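Local coordinates for protein benzoylformate Decarboxylase (Polynucleobacter necessarius, PDB 4K9Q) that probably catalyses the decarboxylation of benzoylformate with the help of bound thiamine diphosphate and magnesium, at residues L350-V355 with P374-L379; E357-N362 with V452-E457; I367-E372 with P378-V383. One frame throughout, in Å; residues are numbered along the deposited sequence.

Contact 1: residues L350-V355 with P374-L379; sequences LRPHAV and PSIVPL. With TPP (thiamine diphosphate), chain D.
In the thiamine diphosphate-binding C-terminal domain, Pro352 and His353 on the first turn of helix 352-361 meet Ile376, on the 3-10 turn that leads into helix 377-383, and Leu379, on the first turn of that helix. Leu379 makes the largest contribution, touching both Pro352 and His353. One of its methyls, CD1, sits 3.6 Å from Pro352 CG; the other, CD2, approaches the His353 ring at its edge, in the ring plane, 4.0 Å from CD2 of the histidine. Pro352 CB also rests against Ile376 CG2 at 3.7 Å. Proline suits the start of a helix, just after the N-cap residue Arg351, because it has no N-H to leave unbonded there. His353 offers carbon to the leucine while both its ring nitrogens are engaged, ND1 with Glu357 and NE2 with Asp382, which would hold the ring's rotation.

The 3-10 turn also grips the cofactor. Ser375 N donates to O2B of the diphosphate (3.2 Å, 145° at the hydrogen). With chi1 at 72°, OG stands between the backbone N and the carbonyl carbon and points to the same oxygen, at a distance so short that its exact value is doubtful. Pro374 lies alongside the cofactor's ethyl-diphosphate arm, with CD 3.4 Å from O3A and CG 3.9 Å from C7. With a glycine here the ring is lost, and a gap is likely to open beside that arm, letting it shift. A diphosphate held by the turn that follows a strand of a parallel sheet is characteristic of the diphosphate-binding domain of thiamine diphosphate enzymes.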
loop_
_atom_site.group_PDB
_atom_site.type_symbol
_atom_site.label_atom_id
_atom_site.label_comp_id
_atom_site.label_asym_id
_atom_site.label_seq_id
_atom_site.Cartn_x
_atom_site.Cartn_y
_atom_site.Cartn_z
ATOM N N LEU A 350 -1.608 -40.866 29.652
ATOM C CA LEU A 350 -2.591 -39.973 30.252
ATOM C C LEU A 350 -3.495 -39.322 29.207
ATOM O O LEU A 350 -3.037 -38.899 28.151
ATOM C CB LEU A 350 -1.882 -38.886 31.060
ATOM C CG LEU A 350 -1.086 -39.362 32.278
ATOM C CD1 LEU A 350 -0.363 -38.196 32.922
ATOM C CD2 LEU A 350 -2.028 -40.030 33.258
ATOM N N ARG A 351 -4.785 -39.256 29.516
ATOM C CA ARG A 351 -5.756 -38.628 28.632
ATOM C C ARG A 351 -5.976 -37.176 29.033
ATOM O O ARG A 351 -6.138 -36.865 30.211
ATOM C CB ARG A 351 -7.068 -39.401 28.675
ATOM C CG ARG A 351 -6.912 -40.824 28.158
ATOM C CD ARG A 351 -8.210 -41.569 28.235
ATOM N NE ARG A 351 -8.058 -42.954 27.802
ATOM C CZ ARG A 351 -9.053 -43.834 27.796
ATOM N NH1 ARG A 351 -10.259 -43.466 28.205
ATOM N NH2 ARG A 351 -8.840 -45.077 27.384
ATOM N N PRO A 352 -5.990 -36.269 28.044
ATOM C CA PRO A 352 -6.073 -34.840 28.366
ATOM C C PRO A 352 -7.314 -34.411 29.172
ATOM O O PRO A 352 -7.180 -33.494 29.984
ATOM C CB PRO A 352 -6.029 -34.163 26.988
ATOM C CG PRO A 352 -6.428 -35.221 26.011
ATOM C CD PRO A 352 -5.920 -36.516 26.594
ATOM N N HIS A 353 -8.476 -35.035 28.972
ATOM C CA HIS A 353 -9.646 -34.663 29.771
ATOM C C HIS A 353 -9.357 -34.942 31.256
ATOM O O HIS A 353 -9.747 -34.167 32.126
ATOM C CB HIS A 353 -10.904 -35.406 29.309
ATOM C CG HIS A 353 -12.190 -34.808 29.802
ATOM N ND1 HIS A 353 -12.598 -34.884 31.118
ATOM C CD2 HIS A 353 -13.174 -34.148 29.143
ATOM C CE1 HIS A 353 -13.772 -34.293 31.249
ATOM N NE2 HIS A 353 -14.144 -33.839 30.065
ATOM N N ALA A 354 -8.660 -36.035 31.550
ATOM C CA ALA A 354 -8.357 -36.340 32.947
ATOM C C ALA A 354 -7.339 -35.352 33.504
ATOM O O ALA A 354 -7.450 -34.914 34.646
ATOM C CB ALA A 354 -7.862 -37.768 33.094
ATOM N N VAL A 355 -6.342 -35.004 32.693
ATOM C CA VAL A 355 -5.367 -33.988 33.079
ATOM C C VAL A 355 -6.095 -32.687 33.434
ATOM O O VAL A 355 -5.838 -32.080 34.478
ATOM C CB VAL A 355 -4.326 -33.738 31.962
ATOM C CG1 VAL A 355 -3.434 -32.540 32.305
ATOM C CG2 VAL A 355 -3.480 -34.988 31.748
ATOM N N PRO A 374 -4.516 -26.435 20.820
ATOM C CA PRO A 374 -5.683 -26.548 19.943
ATOM C C PRO A 374 -6.468 -27.860 20.052
ATOM O O PRO A 374 -7.701 -27.812 20.092
ATOM C CB PRO A 374 -5.077 -26.375 18.544
ATOM C CG PRO A 374 -3.926 -25.425 18.779
ATOM C CD PRO A 374 -3.342 -25.883 20.117
ATOM N N SER A 375 -5.795 -29.003 20.116
ATOM C CA SER A 375 -6.534 -30.266 20.072
ATOM C C SER A 375 -7.432 -30.505 21.295
ATOM O O SER A 375 -8.384 -31.280 21.206
ATOM C CB SER A 375 -5.599 -31.468 19.855
ATOM O OG SER A 375 -4.846 -31.740 21.012
ATOM N N ILE A 376 -7.153 -29.837 22.418
ATOM C CA ILE A 376 -7.926 -30.094 23.643
ATOM C C ILE A 376 -9.053 -29.086 23.918
ATOM O O ILE A 376 -9.738 -29.182 24.935
ATOM C CB ILE A 376 -7.024 -30.191 24.908
ATOM C CG1 ILE A 376 -6.466 -28.814 25.288
ATOM C CG2 ILE A 376 -5.911 -31.216 24.702
ATOM C CD1 ILE A 376 -5.679 -28.817 26.610
ATOM N N VAL A 377 -9.260 -28.129 23.025
ATOM C CA VAL A 377 -10.254 -27.083 23.292
ATOM C C VAL A 377 -11.641 -27.599 23.749
ATOM O O VAL A 377 -12.184 -27.107 24.742
ATOM C CB VAL A 377 -10.357 -26.094 22.111
ATOM C CG1 VAL A 377 -11.551 -25.154 22.293
ATOM C CG2 VAL A 377 -9.045 -25.317 21.999
ATOM N N PRO A 378 -12.218 -28.587 23.037
ATOM C CA PRO A 378 -13.535 -29.062 23.487
ATOM C C PRO A 378 -13.481 -29.674 24.890
ATOM O O PRO A 378 -14.424 -29.521 25.675
ATOM C CB PRO A 378 -13.909 -30.129 22.440
ATOM C CG PRO A 378 -13.076 -29.782 21.234
ATOM C CD PRO A 378 -11.782 -29.263 21.801
ATOM N N LEU A 379 -12.386 -30.352 25.217
ATOM C CA LEU A 379 -12.243 -30.935 26.543
ATOM C C LEU A 379 -12.158 -29.832 27.596
ATOM O O LEU A 379 -12.763 -29.925 28.662
ATOM C CB LEU A 379 -11.007 -31.842 26.603
ATOM C CG LEU A 379 -10.885 -32.825 25.440
ATOM C CD1 LEU A 379 -9.655 -33.707 25.605
ATOM C CD2 LEU A 379 -12.142 -33.669 25.318
HETATM N "N1'" TPP D . 2.005 -21.109 12.615
HETATM C "C2'" TPP D . 1.361 -20.090 13.300
HETATM C CM2 TPP D . 2.101 -18.841 13.676
HETATM N "N3'" TPP D . 0.023 -20.195 13.632
HETATM C "C4'" TPP D . -0.679 -21.324 13.290
HETATM N "N4'" TPP D . -1.971 -21.413 13.600
HETATM C "C5'" TPP D . -0.030 -22.371 12.634
HETATM C "C6'" TPP D . 1.313 -22.261 12.277
HETATM C "C7'" TPP D . -0.801 -23.610 12.256
HETATM N N3 TPP D . -1.188 -24.502 13.341
HETATM C C2 TPP D . -2.456 -24.562 13.897
HETATM S S1 TPP D . -2.614 -25.666 15.059
HETATM C C5 TPP D . -1.072 -26.120 14.892
HETATM C C4 TPP D . -0.371 -25.427 13.910
HETATM C CM4 TPP D . 1.077 -25.641 13.542
HETATM C C6 TPP D . -0.608 -27.243 15.777
HETATM C C7 TPP D . -0.656 -26.956 17.269
HETATM O O7 TPP D . 0.052 -28.018 17.864
HETATM P PA TPP D . 0.175 -28.159 19.462
HETATM O O1A TPP D . 0.431 -26.801 20.050
HETATM O O2A TPP D . 1.264 -29.121 19.815
HETATM O O3A TPP D . -1.306 -28.571 19.933
HETATM P PB TPP D . -2.065 -29.974 19.731
HETATM O O1B TPP D . -2.920 -29.817 18.515
HETATM O O2B TPP D . -2.911 -30.168 20.970
HETATM O O3B TPP D . -1.094 -31.091 19.523
#

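Contact 2: residues E357-N362 with V452-E457; sequences EVLKEN and VVFQNE. With MG (magnesium ion), chain C; TPP (thiamine diphosphate), chain D.
With CG anti to its carbonyl carbon (chi1 -64°) and an extended chi2 of 177°, Leu359 sends CD1 from helix 352-361 straight at Val452 on strand 449-455. The two side chains meet tip to tip: CD1 lies 4.0 Å from Val452 CG1 and 4.1 Å from CG2, so it faces both prongs of the valine fork. Phe454, two residues along on the strand, adds its CZ at 4.5 Å from the same methyl. Branched aliphatic groups fit this buried helix-on-sheet interface, where no polar atom takes part.

Beyond the strand the chemistry changes. Asn456 OD1 binds magnesium at 2.2 Å, and its ND2 donates to TPP O3B at 3.1 Å. An amide suits this place because it offers a ligand oxygen and a donor N-H from one flat group. Phe454 O accepts from a water (2.7 Å) that is itself a metal ligand, while Asp429 and the backbone O of Glu458 complete the coordination. This pairing of Asp429 and Asn456 fits the GDG...N signature of the family. Magnesium bound to oxygens of both phosphates would probably offset their negative charge and fix the diphosphate at the end of the strand.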
loop_
_atom_site.group_PDB
_atom_site.type_symbol
_atom_site.label_atom_id
_atom_site.label_comp_id
_atom_site.label_asym_id
_atom_site.label_seq_id
_atom_site.Cartn_x
_atom_site.Cartn_y
_atom_site.Cartn_z
ATOM N N GLU A 357 -9.278 -32.268 34.313
ATOM C CA GLU A 357 -10.042 -32.477 35.545
ATOM C C GLU A 357 -9.179 -32.326 36.792
ATOM O O GLU A 357 -9.613 -31.735 37.782
ATOM C CB GLU A 357 -10.685 -33.860 35.556
ATOM C CG GLU A 357 -11.847 -34.026 34.593
ATOM C CD GLU A 357 -12.347 -35.452 34.593
ATOM O OE1 GLU A 357 -12.750 -35.923 35.679
ATOM O OE2 GLU A 357 -12.312 -36.108 33.526
ATOM N N VAL A 358 -7.966 -32.873 36.749
ATOM C CA VAL A 358 -7.037 -32.755 37.873
ATOM C C VAL A 358 -6.654 -31.294 38.127
ATOM O O VAL A 358 -6.577 -30.840 39.268
ATOM C CB VAL A 358 -5.786 -33.635 37.667
ATOM C CG1 VAL A 358 -4.737 -33.338 38.729
ATOM C CG2 VAL A 358 -6.195 -35.098 37.709
ATOM N N LEU A 359 -6.435 -30.540 37.057
ATOM C CA LEU A 359 -6.125 -29.127 37.227
ATOM C C LEU A 359 -7.325 -28.384 37.819
ATOM O O LEU A 359 -7.181 -27.618 38.770
ATOM C CB LEU A 359 -5.723 -28.503 35.896
ATOM C CG LEU A 359 -4.454 -29.028 35.248
ATOM C CD1 LEU A 359 -4.255 -28.334 33.908
ATOM C CD2 LEU A 359 -3.268 -28.774 36.160
ATOM N N LYS A 360 -8.507 -28.630 37.267
ATOM C CA LYS A 360 -9.715 -27.953 37.728
ATOM C C LYS A 360 -9.979 -28.210 39.221
ATOM O O LYS A 360 -10.181 -27.269 39.999
ATOM C CB LYS A 360 -10.913 -28.367 36.861
ATOM C CG LYS A 360 -12.256 -27.862 37.341
ATOM C CD LYS A 360 -12.335 -26.351 37.312
ATOM C CE LYS A 360 -13.632 -25.872 37.953
ATOM N NZ LYS A 360 -13.836 -24.411 37.791
ATOM N N GLU A 361 -9.944 -29.476 39.625
ATOM C CA GLU A 361 -10.321 -29.829 40.992
ATOM C C GLU A 361 -9.308 -29.363 42.035
ATOM O O GLU A 361 -9.602 -29.376 43.229
ATOM C CB GLU A 361 -10.587 -31.335 41.118
ATOM C CG GLU A 361 -9.362 -32.197 40.962
ATOM C CD GLU A 361 -9.692 -33.673 40.769
ATOM O OE1 GLU A 361 -10.885 -34.021 40.602
ATOM O OE2 GLU A 361 -8.747 -34.486 40.772
ATOM N N ASN A 362 -8.125 -28.946 41.586
ATOM C CA ASN A 362 -7.103 -28.425 42.490
ATOM C C ASN A 362 -6.860 -26.923 42.331
ATOM O O ASN A 362 -5.927 -26.380 42.925
ATOM C CB ASN A 362 -5.783 -29.181 42.311
ATOM C CG ASN A 362 -5.854 -30.609 42.827
ATOM O OD1 ASN A 362 -5.860 -30.846 44.037
ATOM N ND2 ASN A 362 -5.886 -31.568 41.908
ATOM N N VAL A 452 1.160 -25.271 31.828
ATOM C CA VAL A 452 0.957 -26.711 31.785
ATOM C C VAL A 452 1.029 -27.125 30.326
ATOM O O VAL A 452 0.173 -26.738 29.519
ATOM C CB VAL A 452 -0.394 -27.132 32.394
ATOM C CG1 VAL A 452 -0.534 -28.653 32.383
ATOM C CG2 VAL A 452 -0.510 -26.601 33.824
ATOM N N VAL A 453 2.061 -27.888 29.983
ATOM C CA VAL A 453 2.297 -28.265 28.592
ATOM C C VAL A 453 1.812 -29.684 28.313
ATOM O O VAL A 453 2.296 -30.651 28.907
ATOM C CB VAL A 453 3.792 -28.165 28.217
ATOM C CG1 VAL A 453 3.990 -28.478 26.725
ATOM C CG2 VAL A 453 4.346 -26.800 28.557
ATOM N N PHE A 454 0.854 -29.791 27.403
ATOM C CA PHE A 454 0.297 -31.072 26.995
ATOM C C PHE A 454 1.156 -31.686 25.900
ATOM O O PHE A 454 1.070 -31.301 24.732
ATOM C CB PHE A 454 -1.156 -30.881 26.532
ATOM C CG PHE A 454 -2.096 -30.520 27.655
ATOM C CD1 PHE A 454 -2.028 -29.278 28.267
ATOM C CD2 PHE A 454 -3.043 -31.428 28.094
ATOM C CE1 PHE A 454 -2.888 -28.950 29.313
ATOM C CE2 PHE A 454 -3.917 -31.108 29.128
ATOM C CZ PHE A 454 -3.836 -29.867 29.740
ATOM N N GLN A 455 2.004 -32.636 26.275
ATOM C CA GLN A 455 2.989 -33.151 25.332
ATOM C C GLN A 455 2.544 -34.429 24.612
ATOM O O GLN A 455 2.674 -35.528 25.144
ATOM C CB GLN A 455 4.349 -33.346 26.014
ATOM C CG GLN A 455 5.428 -33.769 25.038
ATOM C CD GLN A 455 6.792 -33.860 25.670
ATOM O OE1 GLN A 455 7.001 -34.600 26.633
ATOM N NE2 GLN A 455 7.737 -33.125 25.119
ATOM N N ASN A 456 2.020 -34.276 23.392
ATOM C CA ASN A 456 1.689 -35.428 22.547
ATOM C C ASN A 456 2.697 -35.658 21.417
ATOM O O ASN A 456 2.504 -36.529 20.566
ATOM C CB ASN A 456 0.242 -35.355 22.008
ATOM C CG ASN A 456 -0.038 -34.068 21.248
ATOM O OD1 ASN A 456 0.877 -33.314 20.955
ATOM N ND2 ASN A 456 -1.306 -33.816 20.929
ATOM N N GLU A 457 3.787 -34.890 21.441
ATOM C CA GLU A 457 4.864 -34.990 20.455
ATOM C C GLU A 457 4.388 -34.851 19.016
ATOM O O GLU A 457 4.931 -35.488 18.114
ATOM C CB GLU A 457 5.659 -36.290 20.650
ATOM C CG GLU A 457 6.178 -36.404 22.066
ATOM C CD GLU A 457 7.232 -37.480 22.234
ATOM O OE1 GLU A 457 6.954 -38.641 21.882
ATOM O OE2 GLU A 457 8.337 -37.153 22.718
HETATM MG MG MG C . 0.964 -31.194 20.427
HETATM N "N1'" TPP D . 2.005 -21.109 12.615
HETATM C "C2'" TPP D . 1.361 -20.090 13.300
HETATM C CM2 TPP D . 2.101 -18.841 13.676
HETATM N "N3'" TPP D . 0.023 -20.195 13.632
HETATM C "C4'" TPP D . -0.679 -21.324 13.290
HETATM N "N4'" TPP D . -1.971 -21.413 13.600
HETATM C "C5'" TPP D . -0.030 -22.371 12.634
HETATM C "C6'" TPP D . 1.313 -22.261 12.277
HETATM C "C7'" TPP D . -0.801 -23.610 12.256
HETATM N N3 TPP D . -1.188 -24.502 13.341
HETATM C C2 TPP D . -2.456 -24.562 13.897
HETATM S S1 TPP D . -2.614 -25.666 15.059
HETATM C C5 TPP D . -1.072 -26.120 14.892
HETATM C C4 TPP D . -0.371 -25.427 13.910
HETATM C CM4 TPP D . 1.077 -25.641 13.542
HETATM C C6 TPP D . -0.608 -27.243 15.777
HETATM C C7 TPP D . -0.656 -26.956 17.269
HETATM O O7 TPP D . 0.052 -28.018 17.864
HETATM P PA TPP D . 0.175 -28.159 19.462
HETATM O O1A TPP D . 0.431 -26.801 20.050
HETATM O O2A TPP D . 1.264 -29.121 19.815
HETATM O O3A TPP D . -1.306 -28.571 19.933
HETATM P PB TPP D . -2.065 -29.974 19.731
HETATM O O1B TPP D . -2.920 -29.817 18.515
HETATM O O2B TPP D . -2.911 -30.168 20.970
HETATM O O3B TPP D . -1.094 -31.091 19.523
HETATM O O HOH W 1 -0.189 -30.662 22.402
#

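Contact 3: residues I367-E372 with P378-V383; sequences IVLVEE and PLMQDV
Glu371 and Met380 join the first two elements of a beta-alpha-beta unit, strand 368-372 and helix 377-383, whose next strand is 392-393. Glu371 and Leu369 point from the strand toward the helix, whereas Val370 between them points away, the alternation expected of an extended chain.

Glu371 can be followed outward. Its CB starts 3.5 Å from the sulfur SD of Met380. CG, placed anti to the backbone N (chi1 167°), is just as close to SD and has the methyl CE at 4.0 Å, so the methylene part of the glutamate runs across the end of the thioether. A bend at chi2 (-82°) then turns the carboxylate off that line. Of its two oxygens, OE2 stays beside Met380 CE, and OE1 accepts a hydrogen bond from the backbone N of Cys373, a residue of the thiamine diphosphate site. Glutamate therefore does two jobs here: its carbons pack like those of an aliphatic residue, while its tip ties down the turn leaving the strand.

Methionine suits the other side because its unbranched chain can reach from the helix to the sheet. Its CG lies anti to the backbone N, and a bend at chi3 (67°) folds CE round toward the carboxylate. Phe392 of the next strand touches Leu369, Glu371 and Met380 alike, and Leu426 of strand 423-428 also packs on Met380. More loosely, Leu369 brings its CD2 to 4.4 Å from Met380 SD.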
loop_
_atom_site.group_PDB
_atom_site.type_symbol
_atom_site.label_atom_id
_atom_site.label_comp_id
_atom_site.label_asym_id
_atom_site.label_seq_id
_atom_site.Cartn_x
_atom_site.Cartn_y
_atom_site.Cartn_z
ATOM N N ILE A 367 -8.591 -17.732 39.483
ATOM C CA ILE A 367 -7.422 -17.837 38.617
ATOM C C ILE A 367 -7.715 -17.095 37.319
ATOM O O ILE A 367 -8.863 -16.740 37.040
ATOM C CB ILE A 367 -7.067 -19.315 38.273
ATOM C CG1 ILE A 367 -8.179 -19.975 37.452
ATOM C CG2 ILE A 367 -6.786 -20.113 39.532
ATOM C CD1 ILE A 367 -7.782 -21.336 36.886
ATOM N N VAL A 368 -6.666 -16.823 36.553
ATOM C CA VAL A 368 -6.824 -16.422 35.159
ATOM C C VAL A 368 -6.450 -17.655 34.353
ATOM O O VAL A 368 -5.471 -18.324 34.677
ATOM C CB VAL A 368 -5.905 -15.247 34.807
ATOM C CG1 VAL A 368 -5.926 -14.984 33.303
ATOM C CG2 VAL A 368 -6.332 -13.989 35.576
ATOM N N LEU A 369 -7.250 -17.988 33.341
ATOM C CA LEU A 369 -7.001 -19.174 32.527
ATOM C C LEU A 369 -6.719 -18.743 31.094
ATOM O O LEU A 369 -7.511 -18.016 30.499
ATOM C CB LEU A 369 -8.212 -20.112 32.548
ATOM C CG LEU A 369 -7.988 -21.413 31.770
ATOM C CD1 LEU A 369 -6.967 -22.266 32.474
ATOM C CD2 LEU A 369 -9.299 -22.185 31.614
ATOM N N VAL A 370 -5.589 -19.190 30.555
ATOM C CA VAL A 370 -5.193 -18.888 29.178
ATOM C C VAL A 370 -5.002 -20.210 28.442
ATOM O O VAL A 370 -4.581 -21.193 29.044
ATOM C CB VAL A 370 -3.874 -18.100 29.180
ATOM C CG1 VAL A 370 -3.401 -17.812 27.753
ATOM C CG2 VAL A 370 -4.051 -16.788 29.957
ATOM N N GLU A 371 -5.340 -20.264 27.159
ATOM C CA GLU A 371 -5.225 -21.527 26.432
ATOM C C GLU A 371 -4.673 -21.359 25.016
ATOM O O GLU A 371 -5.088 -20.473 24.267
ATOM C CB GLU A 371 -6.570 -22.272 26.417
ATOM C CG GLU A 371 -6.663 -23.453 25.444
ATOM C CD GLU A 371 -6.988 -23.024 24.017
ATOM O OE1 GLU A 371 -6.303 -23.506 23.089
ATOM O OE2 GLU A 371 -7.925 -22.203 23.803
ATOM N N GLU A 372 -3.722 -22.217 24.673
ATOM C CA GLU A 372 -3.219 -22.347 23.309
ATOM C C GLU A 372 -2.753 -23.787 23.155
ATOM O O GLU A 372 -1.560 -24.069 23.083
ATOM C CB GLU A 372 -2.078 -21.364 23.035
ATOM C CG GLU A 372 -1.685 -21.255 21.557
ATOM C CD GLU A 372 -0.664 -20.165 21.304
ATOM O OE1 GLU A 372 -1.005 -18.963 21.421
ATOM O OE2 GLU A 372 0.491 -20.506 20.997
ATOM N N PRO A 378 -12.218 -28.587 23.037
ATOM C CA PRO A 378 -13.535 -29.062 23.487
ATOM C C PRO A 378 -13.481 -29.674 24.890
ATOM O O PRO A 378 -14.424 -29.521 25.675
ATOM C CB PRO A 378 -13.909 -30.129 22.440
ATOM C CG PRO A 378 -13.076 -29.782 21.234
ATOM C CD PRO A 378 -11.782 -29.263 21.801
ATOM N N LEU A 379 -12.386 -30.352 25.217
ATOM C CA LEU A 379 -12.243 -30.935 26.543
ATOM C C LEU A 379 -12.158 -29.832 27.596
ATOM O O LEU A 379 -12.763 -29.925 28.662
ATOM C CB LEU A 379 -11.007 -31.842 26.603
ATOM C CG LEU A 379 -10.885 -32.825 25.440
ATOM C CD1 LEU A 379 -9.655 -33.707 25.605
ATOM C CD2 LEU A 379 -12.142 -33.669 25.318
ATOM N N MET A 380 -11.404 -28.779 27.293
ATOM C CA MET A 380 -11.287 -27.650 28.197
ATOM C C MET A 380 -12.648 -27.004 28.431
ATOM O O MET A 380 -12.991 -26.640 29.553
ATOM C CB MET A 380 -10.310 -26.616 27.630
ATOM C CG MET A 380 -10.174 -25.387 28.500
ATOM S SD MET A 380 -9.357 -24.009 27.656
ATOM C CE MET A 380 -10.577 -23.618 26.402
ATOM N N GLN A 381 -13.425 -26.861 27.363
ATOM C CA GLN A 381 -14.754 -26.280 27.459
ATOM C C GLN A 381 -15.686 -27.131 28.332
ATOM O O GLN A 381 -16.576 -26.602 28.987
ATOM C CB GLN A 381 -15.326 -26.063 26.062
ATOM C CG GLN A 381 -14.578 -24.958 25.327
ATOM C CD GLN A 381 -14.920 -24.871 23.857
ATOM O OE1 GLN A 381 -15.446 -25.812 23.269
ATOM N NE2 GLN A 381 -14.606 -23.732 23.249
ATOM N N ASP A 382 -15.462 -28.440 28.368
ATOM C CA ASP A 382 -16.286 -29.302 29.217
ATOM C C ASP A 382 -15.913 -29.148 30.686
ATOM O O ASP A 382 -16.772 -29.202 31.569
ATOM C CB ASP A 382 -16.135 -30.772 28.826
ATOM C CG ASP A 382 -17.160 -31.661 29.517
ATOM O OD1 ASP A 382 -18.359 -31.319 29.468
ATOM O OD2 ASP A 382 -16.769 -32.691 30.111
ATOM N N VAL A 383 -14.622 -28.961 30.941
ATOM C CA VAL A 383 -14.094 -29.044 32.293
ATOM C C VAL A 383 -14.062 -27.689 32.974
ATOM O O VAL A 383 -14.566 -27.527 34.082
ATOM C CB VAL A 383 -12.671 -29.656 32.297
ATOM C CG1 VAL A 383 -12.047 -29.579 33.686
ATOM C CG2 VAL A 383 -12.702 -31.109 31.792
#

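How the contacts relate
The three contacts lie close together in one domain, their centres about 8 Å (contacts 1 and 2), about 9 Å (1 and 3) and about 10 Å (2 and 3) apart. Contacts 1 and 2 share helix 352-361 and meet at the Phe454 ring, where Val355 CG1 comes within 3.5 Å of CE2 and Ile376 CD1 within 3.8 Å of CZ. Contacts 1 and 3 share helix 377-383, and His353 CE1 packs 3.4 Å from Val383 CG2. Val383 CG1 also packs on Lys360 CB (3.6 Å), bringing contact 3 against contact 2. Contacts 1 and 2 touch the diphosphate directly, whereas the Glu371 side chain of contact 3 stays about 8 Å from the cofactor, nearest atom to nearest atom.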